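Local coordinates for protein transcriptional regulator, MarR family (Silicibacter pomeroyi DSS-3, PDB 3BJ6) that probably binds DNA as a MarR-family transcription factor, with a winged helix-turn-helix fold in each of its two subunits, at residues G41-L46 against T109-D114; A27-G32 against A113-K118. One frame throughout, in Å; residues are numbered along the deposited sequence.

Contact 1 of 2, residues G41-L46 against T109-D114; sequences GQRAIL and TAIRAD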
# COMPACT_ATOMS: atom_id res chain seq x y z
N GLY A 41 5.89 14.18 -1.81
CA GLY A 41 6.36 14.36 -0.43
C GLY A 41 6.04 15.79 0.03
O GLY A 41 5.56 15.97 1.14
N GLN A 42 6.33 16.79 -0.80
CA GLN A 42 6.00 18.17 -0.47
C GLN A 42 4.49 18.41 -0.25
O GLN A 42 4.11 19.07 0.71
CB GLN A 42 6.56 19.14 -1.53
CG GLN A 42 8.11 19.12 -1.57
CD GLN A 42 8.67 19.72 -2.89
OE1 GLN A 42 7.92 20.16 -3.76
NE2 GLN A 42 10.00 19.70 -3.03
N ARG A 43 3.66 17.84 -1.13
CA ARG A 43 2.21 17.83 -0.96
C ARG A 43 1.81 17.29 0.42
O ARG A 43 0.95 17.85 1.04
CB ARG A 43 1.57 16.97 -2.06
CG ARG A 43 0.06 16.77 -1.92
CD ARG A 43 -0.40 15.46 -2.59
NE ARG A 43 -1.83 15.26 -2.30
CZ ARG A 43 -2.33 14.85 -1.13
NH1 ARG A 43 -1.52 14.54 -0.11
NH2 ARG A 43 -3.64 14.74 -0.99
N ALA A 44 2.40 16.17 0.86
CA ALA A 44 2.04 15.55 2.14
C ALA A 44 2.27 16.57 3.28
O ALA A 44 1.42 16.72 4.17
CB ALA A 44 2.90 14.27 2.40
N ILE A 45 3.39 17.27 3.24
CA ILE A 45 3.70 18.29 4.28
C ILE A 45 2.75 19.49 4.18
O ILE A 45 2.26 19.98 5.21
CB ILE A 45 5.20 18.72 4.25
CG1 ILE A 45 6.05 17.75 5.12
CG2 ILE A 45 5.42 20.14 4.80
CD1 ILE A 45 6.06 16.37 4.59
N LEU A 46 2.47 19.98 2.96
CA LEU A 46 1.51 21.08 2.81
C LEU A 46 0.14 20.68 3.33
O LEU A 46 -0.57 21.47 3.98
CB LEU A 46 1.41 21.55 1.33
CG LEU A 46 2.75 22.01 0.70
CD1 LEU A 46 2.54 22.35 -0.81
CD2 LEU A 46 3.31 23.24 1.45
N THR A 109 -4.57 23.95 -1.97
CA THR A 109 -5.98 24.10 -2.33
C THR A 109 -6.23 23.61 -3.74
O THR A 109 -7.20 22.89 -4.00
CB THR A 109 -6.43 25.57 -2.20
OG1 THR A 109 -6.26 25.98 -0.84
CG2 THR A 109 -7.89 25.76 -2.58
N ALA A 110 -5.36 24.04 -4.66
CA ALA A 110 -5.46 23.66 -6.07
C ALA A 110 -5.28 22.16 -6.24
O ALA A 110 -6.04 21.50 -6.95
CB ALA A 110 -4.44 24.44 -6.93
N ILE A 111 -4.27 21.60 -5.58
CA ILE A 111 -4.03 20.16 -5.67
C ILE A 111 -5.26 19.35 -5.18
O ILE A 111 -5.73 18.42 -5.86
CB ILE A 111 -2.74 19.78 -4.87
CG1 ILE A 111 -1.48 20.31 -5.61
CG2 ILE A 111 -2.65 18.25 -4.68
CD1 ILE A 111 -0.15 20.24 -4.75
N ARG A 112 -5.78 19.75 -4.03
CA ARG A 112 -6.92 19.06 -3.42
C ARG A 112 -8.18 19.15 -4.28
O ARG A 112 -8.89 18.17 -4.40
CB ARG A 112 -7.18 19.59 -2.00
CG ARG A 112 -6.01 19.25 -1.02
CD ARG A 112 -5.76 17.71 -0.84
NE ARG A 112 -6.92 17.16 -0.17
CZ ARG A 112 -7.71 16.19 -0.63
NH1 ARG A 112 -8.77 15.85 0.09
NH2 ARG A 112 -7.44 15.55 -1.78
N ALA A 113 -8.42 20.31 -4.90
CA ALA A 113 -9.59 20.49 -5.76
C ALA A 113 -9.49 19.56 -6.95
O ALA A 113 -10.48 18.93 -7.33
CB ALA A 113 -9.71 21.95 -6.23
N ASP A 114 -8.30 19.45 -7.52
CA ASP A 114 -8.08 18.58 -8.67
C ASP A 114 -8.26 17.09 -8.30
O ASP A 114 -8.91 16.34 -9.02
CB ASP A 114 -6.67 18.84 -9.23
CG ASP A 114 -6.31 17.90 -10.36
OD1 ASP A 114 -7.13 17.75 -11.29
OD2 ASP A 114 -5.20 17.31 -10.34
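Segments 41-46 and 109-114, on helices 40-51 and 102-123, come nearest at Arg43 and Ile111, whose CA atoms are 8.2 Å apart. Arg43 starts with CG anti to its own backbone nitrogen (chi1 175°) and runs extended as far as NE, which carries the guanidinium across to the second helix. On the way it passes the methyl branch of Ile111: Arg43 NE lies 3.9 Å from Ile111 CG2, and Arg43 CG and CD both sit near the same methyl. Both residues are buried. In the MarR fold, helix 102-123 follows the wing strands and leads back to the dimerisation region, so the pair joins that long helix to a helix of the DNA-binding lobe. Farther out, Arg112 bends at chi2 and chi3 and crosses Arg43 at about a right angle. Arg43 NH2 comes 3.7 Å from Arg112 CD. Arg112 NH2 lies in the plane of the Arg43 guanidinium, at its edge, 4.0 Å from Arg43 NH2. The two guanidinium planes are 60° apart. Both arginines gather round Glu115, whose OE1 forms salt bridges with each NH2, while Glu47 takes Arg43 NH1. Tyr12 of the second subunit hydrogen-bonds Arg43 NH2 and makes a cation-pi contact with Arg112.

Contact 2 of 2, residues A27-G32 against A113-K118; sequences AAVERG and ADEMAK
Val29 meets Glu115, and Gly32 meets Asp114, with little direct van der Waals contact between the two segments. Val29 CG1 lies 3.7 Å from Glu115 OE2, a van der Waals contact between a methyl and a carboxylate oxygen, and CG2 of the same valine is slightly farther from that oxygen. Glu115 is extended beyond CG, which carries its carboxylate to the valine. Gly32 CA is 4.0 Å from Asp114 OD2; with no side chain, the glycine lets its backbone come close to this carboxylate. Water supplies the polar links. One water donates to Val29 O at 2.8 Å and to Glu115 OE2 at 2.7 Å. A second donates to Gly32 O at 2.7 Å and, weakly, to Asp114 OD2. Within helix 102-123, Lys118 NZ, one turn on, bonds Asp114 OD1 at 2.8 Å on the syn lone pair, leaving OD2 to face Gly32. An alanine in place of Asp114 would probably leave the Lys118 ammonium without this mate and the second water without its weak acceptor. Arg112 and Arg43 engage the other oxygen of Glu115. Phe145 and Ala149 of the second subunit pack on Ala28 and Ala27, placing this water-bridged helix pair beside the helical dimer interface of the MarR fold.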
# COMPACT_ATOMS: atom_id res chain seq x y z
N ALA A 27 2.05 7.61 -7.97
CA ALA A 27 2.30 8.05 -9.34
C ALA A 27 1.20 8.99 -9.90
O ALA A 27 1.53 9.98 -10.54
CB ALA A 27 2.56 6.84 -10.28
N ALA A 28 -0.08 8.68 -9.68
CA ALA A 28 -1.19 9.54 -10.11
C ALA A 28 -1.17 10.89 -9.37
O ALA A 28 -1.32 11.95 -9.99
CB ALA A 28 -2.54 8.86 -9.84
N VAL A 29 -0.98 10.84 -8.06
CA VAL A 29 -0.91 12.06 -7.25
C VAL A 29 0.22 12.98 -7.77
O VAL A 29 0.00 14.18 -7.96
CB VAL A 29 -0.75 11.73 -5.76
CG1 VAL A 29 -0.35 12.98 -4.96
CG2 VAL A 29 -2.07 11.15 -5.23
N GLU A 30 1.38 12.39 -8.04
CA GLU A 30 2.56 13.15 -8.53
C GLU A 30 2.28 13.92 -9.83
O GLU A 30 2.79 15.02 -10.03
CB GLU A 30 3.76 12.22 -8.72
CG GLU A 30 4.97 12.96 -9.33
CD GLU A 30 6.19 12.09 -9.44
OE1 GLU A 30 6.82 11.88 -8.38
OE2 GLU A 30 6.54 11.66 -10.57
N ARG A 31 1.49 13.33 -10.72
CA ARG A 31 1.07 14.03 -11.93
C ARG A 31 0.36 15.34 -11.60
O ARG A 31 0.62 16.37 -12.22
CB ARG A 31 0.21 13.13 -12.82
CG ARG A 31 1.02 12.10 -13.60
CD ARG A 31 1.73 12.75 -14.82
NE ARG A 31 2.97 13.42 -14.46
CZ ARG A 31 3.63 14.31 -15.20
NH1 ARG A 31 3.17 14.74 -16.36
NH2 ARG A 31 4.75 14.81 -14.73
N GLY A 32 -0.53 15.29 -10.61
CA GLY A 32 -1.25 16.49 -10.16
C GLY A 32 -0.35 17.47 -9.42
O GLY A 32 -0.42 18.69 -9.64
N ALA A 113 -8.42 20.31 -4.90
CA ALA A 113 -9.59 20.49 -5.76
C ALA A 113 -9.49 19.56 -6.95
O ALA A 113 -10.48 18.93 -7.33
CB ALA A 113 -9.71 21.95 -6.23
N ASP A 114 -8.30 19.45 -7.52
CA ASP A 114 -8.08 18.58 -8.67
C ASP A 114 -8.26 17.09 -8.30
O ASP A 114 -8.91 16.34 -9.02
CB ASP A 114 -6.67 18.84 -9.23
CG ASP A 114 -6.31 17.90 -10.36
OD1 ASP A 114 -7.13 17.75 -11.29
OD2 ASP A 114 -5.20 17.31 -10.34
N GLU A 115 -7.67 16.67 -7.20
CA GLU A 115 -7.79 15.29 -6.70
C GLU A 115 -9.23 14.90 -6.43
O GLU A 115 -9.63 13.80 -6.74
CB GLU A 115 -6.98 15.11 -5.41
CG GLU A 115 -5.49 15.21 -5.70
CD GLU A 115 -4.62 15.17 -4.46
OE1 GLU A 115 -5.12 15.32 -3.32
OE2 GLU A 115 -3.40 14.99 -4.65
N MSE A 116 -10.00 15.79 -5.81
CA MSE A 116 -11.39 15.49 -5.51
C MSE A 116 -12.27 15.45 -6.74
O MSE A 116 -13.21 14.64 -6.82
CB MSE A 116 -11.92 16.48 -4.47
CG MSE A 116 -11.16 16.35 -3.10
SE MSE A 116 -11.23 14.58 -2.19
CE MSE A 116 -9.67 13.83 -3.13
N ALA A 117 -11.96 16.31 -7.73
CA ALA A 117 -12.70 16.27 -8.99
C ALA A 117 -12.43 14.94 -9.70
O ALA A 117 -13.34 14.34 -10.28
CB ALA A 117 -12.31 17.45 -9.88
N LYS A 118 -11.17 14.47 -9.65
CA LYS A 118 -10.84 13.15 -10.22
C LYS A 118 -11.50 12.01 -9.42
O LYS A 118 -12.02 11.05 -10.00
CB LYS A 118 -9.32 12.94 -10.37
CG LYS A 118 -8.71 13.86 -11.45
CD LYS A 118 -7.20 13.91 -11.33
CE LYS A 118 -6.57 14.42 -12.65
NZ LYS A 118 -7.26 15.66 -13.18
O HOH W 1 -2.45 15.29 -7.14
O HOH W 2 -2.97 19.65 -9.50

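Overall arrangement
From the N terminus, helix 18-35 comes first and supplies 27-32 to contact 2. Helix 40-51 follows and supplies 41-46 to contact 1. The chain then passes through strand 55-56, helices 57-64 and 68-80 and strands 84-87 and 97-100 before helix 102-123 brings both partners. Contact 1 closes a loop of 62 residues. Contact 2 closes one of 80 residues, and the first loop nests inside it. The two share Ala113 and Asp114, and their centres are about 9 Å apart. Arg43 CD also packs on Val29 CG1 at 3.4 Å, so all three helices meet. Contact 1 joins a DNA-binding-lobe helix to helix 102-123; contact 2 joins helix 102-123 to helix 18-35, beside the second subunit.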